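Local coordinates for protein alpha-/beta-galactoside alpha-2,3-sialyltransferase (Photobacterium phosphoreum, PDB 2ZWI) that probably transfers sialic acid from a CMP-activated donor onto galactosides in alpha-2,3 linkage, binding cytidine-5'-monophosphate in a cleft of its GT-B fold, at residues A[118-123]-A[185-190]; A[212-217]-A[309-314]; A[223-228]-A[297-302]. One frame throughout, in Å; residues are numbered along the deposited sequence. Where two conformers were deposited one is given.

Interaction 1 (A[118-123]-A[185-190]); sequences VRLYDF and TSLKRV
Phe123, one of three side chains that meet in this helix-helix contact, is held in its helix by a backbone bond from Phe123 N to Arg119 O of 2.9 Å. No polar bond passes between the two segments, and what joins them is apolar packing. In the GT-B fold both helices belong to connections of the seven-stranded parallel sheet: helix 114-125 follows strand 104-110, and helix 185-191 leads into strand 195-197. Leu187 faces two residues one helical turn apart, Leu120 and Phe123. Its CG lies trans to the backbone N (chi1 -176°), which carries the branched end across the interface. Leu120 starts from its helix at a slant to the contact, yet its end bends inward, and the two leucine side chains cross at about a right angle. The Phe123 ring comes to Leu187 at a slant, CE2 lying 4.5 Å from Leu187 CB, a loose approach beside the leucine pair. Ile156 of helix 156-159 touches one residue of each helix, Phe123 and Leu187, while Tyr121 reaches helix 350-357. The closest approach between the segments is methyl to methyl, Leu120 CD2 to Leu187 CD2, at 3.5 Å.

Interaction 2 (A[212-217]-A[309-314]); sequences NKFYNF and IMTDAL
The side chain of Phe214 crosses those of Met310 and Thr311 at about a right angle. With CG trans to the backbone N (chi1 -177°), the ring extends from helix 208-218 toward the end of helix 305-310. Met310 CG sits above the ring, 4.3 Å from its centroid and 29° off the normal, an off-centre CH-pi contact, and Met310 CB comes within 3.8 Å of Phe214 CZ. The methionine chain then bends at chi2 and chi3, its end leading away toward helix 14-26. Thr311 offers its methyl: CG2 lies 3.5 Å from Phe214 CE2 and also touches Tyr215, whose CE1 edge receives it in the plane of the ring at 3.8 Å. One methyl thus touches both rings, which come to it from directions roughly at right angles. Helix 208-218 packs on helices 14-26 and 44-50 (Phe214 on Thr21, Phe217 on Leu46), whereas helix 305-310 follows strand 297-299 of the six-stranded sheet, so the contact joins the two GT-B halves. Helix 305-310, which opens with CMP-binding Phe305 and Glu306, ends in a Schellman motif with Asp312 as C-prime residue, and Thr311 OG1 bonds back to Ala307 O. The contact is consequently apolar, resting on shape and CH-pi attraction.

Interaction 3 (A[223-228]-A[297-302]); sequences EKIKEQ and IEIYNK
Apolar contacts form the inner part of this interface, where Ile225 of helix 223-230 meets Ile299 of strand 297-299. The two side chains cross at a slant, CG1 of Ile225 lying 4.1 Å from CG1 of Ile299, with Ile299 CD1 equally near to the Ile225 branch. A chi1 of -144°, away from a staggered position, turns CG1 and CD1 of Ile225 to these atoms. Further out, Gln228 and Ile297 pass alongside each other in opposite directions, and Ile297 CG2 lies against the amide, 3.6 Å from Gln228 NE2. Phe277 of the neighbouring strand touches Ile225, Gln228 and Ile297 and joins the two pairs.

The polar link runs through one water, which donates to Gln228 OE1 at 2.7 Å and to Glu298 O at 2.9 Å. Both of its protons are thereby used, and the extended glutamine chain brings its amide oxygen to this bridge.

Backbone bonds tie the strand itself to strand 275-279, which bears the zinc ligand Asp275 and the CMP-binding Lys279; Asn301 O also accepts a bond from Lys279 NZ. The segments 223-228 and 297-299 run roughly antiparallel (154°), their axes 10.4 Å apart at closest. This is the helix-on-sheet packing of a Rossmann-like alpha/beta domain, here the half of the GT-B fold that holds most of the CMP-binding residues.

How the interactions relate
Interactions 2 and 3 lie on one side of the chain's centre and interaction 1 on the other, about 17 Å from interaction 2 at the nearest atoms. Interactions 1 and 2 are buried and apolar, the former aliphatic with one ring at its margin, the latter aromatic rings against aliphatic groups; interaction 3 is partly buried and adds a bridging water toward its more exposed end. Helix 208-218 is followed by helix 223-230, and strand 297-299 by helix 305-310, and interactions 2 and 3 touch, Lys226 NZ probably bonding to Thr311 O (3.0 Å) while Ala313 packs on Ile225. Interaction 1 lies in the seven-stranded half, interaction 3 in the six-stranded half, and interaction 2 joins elements of both.

Interaction 1 (A[118-123]-A[185-190])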
loop_
_atom_site.group_PDB
_atom_site.type_symbol
_atom_site.label_atom_id
_atom_site.label_comp_id
_atom_site.label_asym_id
_atom_site.label_seq_id
_atom_site.Cartn_x
_atom_site.Cartn_y
_atom_site.Cartn_z
ATOM N N VAL A 118 0.166 -11.701 -3.036
ATOM C CA VAL A 118 -0.550 -12.841 -3.633
ATOM C C VAL A 118 0.161 -13.298 -4.922
ATOM O O VAL A 118 0.407 -14.493 -5.128
ATOM C CB VAL A 118 -2.056 -12.515 -3.860
ATOM C CG1 VAL A 118 -2.747 -13.595 -4.700
ATOM C CG2 VAL A 118 -2.772 -12.385 -2.507
ATOM N N ARG A 119 0.534 -12.332 -5.763
ATOM C CA ARG A 119 1.258 -12.625 -6.986
ATOM C C ARG A 119 2.655 -13.214 -6.734
ATOM O O ARG A 119 3.063 -14.164 -7.420
ATOM C CB ARG A 119 1.280 -11.391 -7.888
ATOM C CG ARG A 119 -0.103 -11.101 -8.451
ATOM C CD ARG A 119 -0.185 -9.818 -9.245
ATOM N NE ARG A 119 -1.568 -9.570 -9.677
ATOM C CZ ARG A 119 -1.899 -9.117 -10.879
ATOM N NH1 ARG A 119 -0.961 -8.882 -11.785
ATOM N NH2 ARG A 119 -3.167 -8.915 -11.188
ATOM N N LEU A 120 3.369 -12.685 -5.738
ATOM C CA LEU A 120 4.672 -13.245 -5.338
ATOM C C LEU A 120 4.574 -14.698 -4.847
ATOM O O LEU A 120 5.412 -15.542 -5.196
ATOM C CB LEU A 120 5.341 -12.367 -4.280
ATOM C CG LEU A 120 5.874 -11.021 -4.791
ATOM C CD1 LEU A 120 6.280 -10.109 -3.638
ATOM C CD2 LEU A 120 7.035 -11.266 -5.723
ATOM N N TYR A 121 3.554 -14.988 -4.041
ATOM C CA TYR A 121 3.331 -16.354 -3.590
ATOM C C TYR A 121 3.096 -17.290 -4.777
ATOM O O TYR A 121 3.722 -18.345 -4.879
ATOM C CB TYR A 121 2.162 -16.451 -2.608
ATOM C CG TYR A 121 1.988 -17.860 -2.094
ATOM C CD1 TYR A 121 2.747 -18.316 -1.019
ATOM C CD2 TYR A 121 1.104 -18.747 -2.704
ATOM C CE1 TYR A 121 2.629 -19.609 -0.554
ATOM C CE2 TYR A 121 0.965 -20.070 -2.228
ATOM C CZ TYR A 121 1.736 -20.479 -1.152
ATOM O OH TYR A 121 1.635 -21.764 -0.659
ATOM N N ASP A 122 2.203 -16.885 -5.672
ATOM C CA ASP A 122 1.869 -17.676 -6.850
ATOM C C ASP A 122 3.113 -17.929 -7.707
ATOM O O ASP A 122 3.384 -19.060 -8.105
ATOM C CB ASP A 122 0.760 -16.996 -7.660
ATOM C CG ASP A 122 -0.630 -17.148 -7.018
ATOM O OD1 ASP A 122 -0.853 -18.113 -6.264
ATOM O OD2 ASP A 122 -1.509 -16.299 -7.290
ATOM N N PHE A 123 3.878 -16.873 -7.950
ATOM C CA PHE A 123 5.115 -16.951 -8.713
ATOM C C PHE A 123 6.120 -17.908 -8.065
ATOM O O PHE A 123 6.821 -18.635 -8.772
ATOM C CB PHE A 123 5.706 -15.549 -8.874
ATOM C CG PHE A 123 6.926 -15.490 -9.748
ATOM C CD1 PHE A 123 6.805 -15.291 -11.125
ATOM C CD2 PHE A 123 8.201 -15.595 -9.189
ATOM C CE1 PHE A 123 7.948 -15.232 -11.940
ATOM C CE2 PHE A 123 9.337 -15.530 -9.991
ATOM C CZ PHE A 123 9.210 -15.356 -11.370
ATOM N N THR A 185 14.449 -16.960 -5.059
ATOM C CA THR A 185 15.849 -16.664 -5.392
ATOM C C THR A 185 15.974 -16.015 -6.768
ATOM O O THR A 185 16.686 -15.024 -6.927
ATOM C CB THR A 185 16.738 -17.953 -5.306
ATOM O OG1 THR A 185 16.684 -18.472 -3.977
ATOM C CG2 THR A 185 18.199 -17.644 -5.631
ATOM N N SER A 186 15.259 -16.561 -7.753
ATOM C CA SER A 186 15.292 -16.045 -9.127
ATOM C C SER A 186 14.983 -14.547 -9.227
ATOM O O SER A 186 15.678 -13.813 -9.930
ATOM C CB SER A 186 14.331 -16.832 -10.005
ATOM O OG SER A 186 14.736 -18.189 -10.064
ATOM N N LEU A 187 13.946 -14.107 -8.518
ATOM C CA LEU A 187 13.534 -12.695 -8.512
ATOM C C LEU A 187 14.438 -11.833 -7.635
ATOM O O LEU A 187 14.746 -10.686 -7.991
ATOM C CB LEU A 187 12.074 -12.553 -8.066
ATOM C CG LEU A 187 11.441 -11.153 -8.092
ATOM C CD1 LEU A 187 11.540 -10.492 -9.472
ATOM C CD2 LEU A 187 9.990 -11.246 -7.645
ATOM N N LYS A 188 14.853 -12.393 -6.498
ATOM C CA LYS A 188 15.760 -11.708 -5.571
ATOM C C LYS A 188 17.024 -11.236 -6.297
ATOM O O LYS A 188 17.466 -10.091 -6.114
ATOM C CB LYS A 188 16.101 -12.620 -4.375
ATOM C CG LYS A 188 17.111 -12.068 -3.356
ATOM C CD LYS A 188 16.639 -10.773 -2.693
ATOM C CE LYS A 188 17.522 -10.425 -1.496
ATOM N NZ LYS A 188 17.116 -9.150 -0.836
ATOM N N ARG A 189 17.587 -12.106 -7.137
ATOM C CA ARG A 189 18.787 -11.771 -7.903
ATOM C C ARG A 189 18.605 -10.546 -8.775
ATOM O O ARG A 189 19.545 -9.798 -8.976
ATOM C CB ARG A 189 19.226 -12.939 -8.781
ATOM C CG ARG A 189 20.286 -13.826 -8.146
ATOM C CD ARG A 189 20.951 -14.712 -9.201
ATOM N NE ARG A 189 19.946 -15.317 -10.063
ATOM C CZ ARG A 189 19.403 -16.513 -9.857
ATOM N NH1 ARG A 189 19.792 -17.262 -8.827
ATOM N NH2 ARG A 189 18.491 -16.966 -10.702
ATOM N N VAL A 190 17.406 -10.366 -9.319
ATOM C CA VAL A 190 17.099 -9.206 -10.143
ATOM C C VAL A 190 17.103 -7.907 -9.312
ATOM O O VAL A 190 17.701 -6.899 -9.723
ATOM C CB VAL A 190 15.761 -9.388 -10.891
ATOM C CG1 VAL A 190 15.478 -8.200 -11.791
ATOM C CG2 VAL A 190 15.777 -10.703 -11.698
#

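Interaction 2 (A[212-217]-A[309-314])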
loop_
_atom_site.group_PDB
_atom_site.type_symbol
_atom_site.label_atom_id
_atom_site.label_comp_id
_atom_site.label_asym_id
_atom_site.label_seq_id
_atom_site.Cartn_x
_atom_site.Cartn_y
_atom_site.Cartn_z
ATOM N N ASN A 212 2.161 18.591 10.498
ATOM C CA ASN A 212 1.014 19.371 10.017
ATOM C C ASN A 212 0.784 19.246 8.519
ATOM O O ASN A 212 -0.362 19.117 8.073
ATOM C CB ASN A 212 1.144 20.849 10.415
ATOM C CG ASN A 212 1.006 21.061 11.910
ATOM O OD1 ASN A 212 0.335 20.288 12.603
ATOM N ND2 ASN A 212 1.640 22.119 12.418
ATOM N N LYS A 213 1.872 19.263 7.748
ATOM C CA LYS A 213 1.791 19.021 6.312
ATOM C C LYS A 213 1.184 17.652 5.987
ATOM O O LYS A 213 0.423 17.524 5.024
ATOM C CB LYS A 213 3.166 19.162 5.656
ATOM C CG LYS A 213 3.108 19.362 4.146
ATOM C CD LYS A 213 4.475 19.759 3.551
ATOM C CE LYS A 213 4.896 21.140 4.024
ATOM N NZ LYS A 213 5.941 21.735 3.140
ATOM N N PHE A 214 1.518 16.640 6.789
ATOM C CA PHE A 214 0.925 15.321 6.608
ATOM C C PHE A 214 -0.585 15.347 6.862
ATOM O O PHE A 214 -1.361 14.774 6.081
ATOM C CB PHE A 214 1.610 14.237 7.458
ATOM C CG PHE A 214 1.046 12.853 7.216
ATOM C CD1 PHE A 214 1.541 12.057 6.186
ATOM C CD2 PHE A 214 -0.012 12.371 7.984
ATOM C CE1 PHE A 214 1.021 10.801 5.924
ATOM C CE2 PHE A 214 -0.553 11.089 7.732
ATOM C CZ PHE A 214 -0.028 10.304 6.701
ATOM N N TYR A 215 -0.995 16.016 7.936
ATOM C CA TYR A 215 -2.422 16.191 8.234
ATOM C C TYR A 215 -3.134 16.935 7.123
ATOM O O TYR A 215 -4.249 16.566 6.753
ATOM C CB TYR A 215 -2.647 16.930 9.552
ATOM C CG TYR A 215 -1.901 16.364 10.735
ATOM C CD1 TYR A 215 -1.633 15.002 10.837
ATOM C CD2 TYR A 215 -1.481 17.198 11.767
ATOM C CE1 TYR A 215 -0.940 14.492 11.924
ATOM C CE2 TYR A 215 -0.802 16.697 12.860
ATOM C CZ TYR A 215 -0.534 15.350 12.936
ATOM O OH TYR A 215 0.145 14.861 14.026
ATOM N N ASN A 216 -2.493 17.982 6.596
ATOM C CA ASN A 216 -3.085 18.773 5.508
ATOM C C ASN A 216 -3.258 17.997 4.195
ATOM O O ASN A 216 -4.303 18.089 3.555
ATOM C CB ASN A 216 -2.306 20.068 5.283
ATOM C CG ASN A 216 -2.524 21.082 6.393
ATOM O OD1 ASN A 216 -3.539 21.053 7.088
ATOM N ND2 ASN A 216 -1.561 21.985 6.569
ATOM N N PHE A 217 -2.228 17.252 3.803
ATOM C CA PHE A 217 -2.275 16.352 2.641
ATOM C C PHE A 217 -3.409 15.321 2.695
ATOM O O PHE A 217 -4.117 15.109 1.715
ATOM C CB PHE A 217 -0.958 15.573 2.547
ATOM C CG PHE A 217 0.016 16.132 1.568
ATOM C CD1 PHE A 217 -0.398 16.517 0.290
ATOM C CD2 PHE A 217 1.365 16.216 1.898
ATOM C CE1 PHE A 217 0.509 17.012 -0.632
ATOM C CE2 PHE A 217 2.294 16.708 0.985
ATOM C CZ PHE A 217 1.864 17.107 -0.287
ATOM N N ILE A 309 -1.364 4.386 10.969
ATOM C CA ILE A 309 -0.020 3.882 11.210
ATOM C C ILE A 309 0.986 5.039 11.209
ATOM O O ILE A 309 1.794 5.169 12.133
ATOM C CB ILE A 309 0.398 2.790 10.187
ATOM C CG1 ILE A 309 -0.537 1.575 10.284
ATOM C CG2 ILE A 309 1.842 2.367 10.441
ATOM C CD1 ILE A 309 -0.499 0.651 9.066
ATOM N N MET A 310 0.940 5.860 10.164
ATOM C CA MET A 310 1.951 6.907 9.972
ATOM C C MET A 310 1.911 7.948 11.099
ATOM O O MET A 310 2.963 8.461 11.510
ATOM C CB MET A 310 1.811 7.570 8.591
ATOM C CG MET A 310 3.044 8.370 8.159
ATOM S SD MET A 310 4.541 7.368 8.076
ATOM C CE MET A 310 4.426 6.688 6.427
ATOM N N THR A 311 0.706 8.216 11.612
ATOM C CA THR A 311 0.503 9.203 12.674
ATOM C C THR A 311 0.674 8.625 14.086
ATOM O O THR A 311 0.422 9.312 15.079
ATOM C CB THR A 311 -0.863 9.956 12.532
ATOM O OG1 THR A 311 -1.964 9.041 12.619
ATOM C CG2 THR A 311 -0.933 10.709 11.219
ATOM N N ASP A 312 1.120 7.365 14.158
ATOM C CA ASP A 312 1.302 6.622 15.404
ATOM C C ASP A 312 0.021 6.583 16.260
ATOM O O ASP A 312 0.062 6.819 17.467
ATOM C CB ASP A 312 2.509 7.179 16.192
ATOM C CG ASP A 312 2.976 6.253 17.305
ATOM O OD1 ASP A 312 3.581 6.772 18.263
ATOM O OD2 ASP A 312 2.742 5.021 17.243
ATOM N N ALA A 313 -1.112 6.292 15.625
ATOM C CA ALA A 313 -2.380 6.170 16.336
ATOM C C ALA A 313 -2.847 4.723 16.268
ATOM O O ALA A 313 -3.885 4.417 15.693
ATOM C CB ALA A 313 -3.409 7.107 15.752
ATOM N N LEU A 314 -2.057 3.837 16.868
ATOM C CA LEU A 314 -2.276 2.391 16.759
ATOM C C LEU A 314 -2.881 1.841 18.043
ATOM O O LEU A 314 -2.578 2.353 19.120
ATOM C CB LEU A 314 -0.954 1.676 16.455
ATOM C CG LEU A 314 -0.571 1.291 15.016
ATOM C CD1 LEU A 314 -1.532 1.809 13.934
ATOM C CD2 LEU A 314 0.849 1.737 14.759
#

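Interaction 3 (A[223-228]-A[297-302])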
loop_
_atom_site.group_PDB
_atom_site.type_symbol
_atom_site.label_atom_id
_atom_site.label_comp_id
_atom_site.label_asym_id
_atom_site.label_seq_id
_atom_site.Cartn_x
_atom_site.Cartn_y
_atom_site.Cartn_z
ATOM N N GLU A 223 -5.917 13.363 16.513
ATOM C CA GLU A 223 -6.257 13.818 17.864
ATOM C C GLU A 223 -7.509 13.143 18.441
ATOM O O GLU A 223 -7.462 12.657 19.562
ATOM C CB GLU A 223 -6.365 15.348 17.938
ATOM C CG GLU A 223 -6.552 15.903 19.361
ATOM C CD GLU A 223 -5.464 15.454 20.347
ATOM O OE1 GLU A 223 -4.300 15.204 19.918
ATOM O OE2 GLU A 223 -5.776 15.355 21.565
ATOM N N LYS A 224 -8.603 13.105 17.675
ATOM C CA LYS A 224 -9.857 12.483 18.138
ATOM C C LYS A 224 -9.653 11.017 18.506
ATOM O O LYS A 224 -10.059 10.578 19.577
ATOM C CB LYS A 224 -10.966 12.625 17.089
ATOM C CG LYS A 224 -12.289 11.913 17.417
ATOM C CD LYS A 224 -13.349 12.251 16.387
ATOM C CE LYS A 224 -14.670 11.540 16.655
ATOM N NZ LYS A 224 -15.822 12.248 16.009
ATOM N N ILE A 225 -9.017 10.263 17.614
ATOM C CA ILE A 225 -8.785 8.835 17.846
ATOM C C ILE A 225 -7.859 8.583 19.049
ATOM O O ILE A 225 -8.105 7.676 19.847
ATOM C CB ILE A 225 -8.274 8.137 16.555
ATOM C CG1 ILE A 225 -8.829 6.713 16.414
ATOM C CG2 ILE A 225 -6.759 8.221 16.411
ATOM C CD1 ILE A 225 -8.746 5.827 17.638
ATOM N N LYS A 226 -6.816 9.400 19.187
ATOM C CA LYS A 226 -5.911 9.275 20.316
ATOM C C LYS A 226 -6.629 9.560 21.648
ATOM O O LYS A 226 -6.312 8.940 22.657
ATOM C CB LYS A 226 -4.668 10.161 20.127
ATOM C CG LYS A 226 -3.778 9.692 18.976
ATOM C CD LYS A 226 -2.444 10.429 18.908
ATOM C CE LYS A 226 -1.471 9.633 18.030
ATOM N NZ LYS A 226 -0.084 10.214 17.892
ATOM N N GLU A 227 -7.594 10.480 21.641
ATOM C CA GLU A 227 -8.434 10.732 22.817
ATOM C C GLU A 227 -9.349 9.542 23.105
ATOM O O GLU A 227 -9.549 9.174 24.266
ATOM C CB GLU A 227 -9.277 12.003 22.626
ATOM C CG GLU A 227 -8.474 13.287 22.777
ATOM C CD GLU A 227 -9.216 14.526 22.316
ATOM O OE1 GLU A 227 -8.550 15.577 22.174
ATOM O OE2 GLU A 227 -10.447 14.465 22.094
ATOM N N GLN A 228 -9.897 8.950 22.044
ATOM C CA GLN A 228 -10.747 7.753 22.164
ATOM C C GLN A 228 -10.005 6.552 22.763
ATOM O O GLN A 228 -10.556 5.818 23.583
ATOM C CB GLN A 228 -11.342 7.379 20.809
ATOM C CG GLN A 228 -12.463 8.298 20.342
ATOM C CD GLN A 228 -12.842 8.069 18.882
ATOM O OE1 GLN A 228 -12.020 7.616 18.071
ATOM N NE2 GLN A 228 -14.082 8.385 18.540
ATOM N N ILE A 297 -16.807 1.637 18.922
ATOM C CA ILE A 297 -16.368 2.987 18.588
ATOM C C ILE A 297 -15.991 3.037 17.100
ATOM O O ILE A 297 -15.086 2.336 16.660
ATOM C CB ILE A 297 -15.169 3.435 19.463
ATOM C CG1 ILE A 297 -15.523 3.344 20.951
ATOM C CG2 ILE A 297 -14.722 4.842 19.090
ATOM C CD1 ILE A 297 -14.426 3.840 21.869
ATOM N N GLU A 298 -16.689 3.875 16.340
ATOM C CA GLU A 298 -16.415 4.020 14.910
ATOM C C GLU A 298 -15.180 4.854 14.585
ATOM O O GLU A 298 -15.027 5.989 15.051
ATOM C CB GLU A 298 -17.628 4.621 14.202
ATOM C CG GLU A 298 -17.430 4.876 12.712
ATOM C CD GLU A 298 -18.621 5.584 12.085
ATOM O OE1 GLU A 298 -19.659 5.746 12.785
ATOM O OE2 GLU A 298 -18.521 5.975 10.901
ATOM N N ILE A 299 -14.310 4.278 13.761
ATOM C CA ILE A 299 -13.261 5.029 13.096
ATOM C C ILE A 299 -13.745 5.178 11.658
ATOM O O ILE A 299 -13.978 4.173 10.970
ATOM C CB ILE A 299 -11.883 4.305 13.153
ATOM C CG1 ILE A 299 -11.424 4.124 14.605
ATOM C CG2 ILE A 299 -10.821 5.082 12.343
ATOM C CD1 ILE A 299 -10.196 3.230 14.758
ATOM N N TYR A 300 -13.934 6.429 11.234
ATOM C CA TYR A 300 -14.472 6.769 9.911
ATOM C C TYR A 300 -13.860 5.899 8.818
ATOM O O TYR A 300 -12.642 5.902 8.623
ATOM C CB TYR A 300 -14.230 8.253 9.624
ATOM C CG TYR A 300 -14.848 8.785 8.351
ATOM C CD1 TYR A 300 -16.119 8.373 7.918
ATOM C CD2 TYR A 300 -14.176 9.731 7.599
ATOM C CE1 TYR A 300 -16.678 8.885 6.749
ATOM C CE2 TYR A 300 -14.730 10.259 6.449
ATOM C CZ TYR A 300 -15.972 9.837 6.027
ATOM O OH TYR A 300 -16.477 10.384 4.866
ATOM N N ASN A 301 -14.706 5.151 8.114
ATOM C CA ASN A 301 -14.226 4.115 7.188
ATOM C C ASN A 301 -13.326 4.620 6.059
ATOM O O ASN A 301 -12.436 3.896 5.602
ATOM C CB ASN A 301 -15.386 3.262 6.633
ATOM C CG ASN A 301 -16.214 3.989 5.560
ATOM O OD1 ASN A 301 -16.500 3.426 4.506
ATOM N ND2 ASN A 301 -16.597 5.234 5.831
ATOM N N LYS A 302 -13.543 5.865 5.631
ATOM C CA LYS A 302 -12.778 6.440 4.516
ATOM C C LYS A 302 -11.323 6.759 4.868
ATOM O O LYS A 302 -10.502 6.970 3.973
ATOM C CB LYS A 302 -13.481 7.689 3.956
ATOM C CG LYS A 302 -14.914 7.449 3.513
ATOM C CD LYS A 302 -14.960 6.474 2.343
ATOM C CE LYS A 302 -16.309 6.528 1.625
ATOM N NZ LYS A 302 -16.179 5.791 0.345
HETATM O O HOH W 1 -12.453 7.377 15.418
#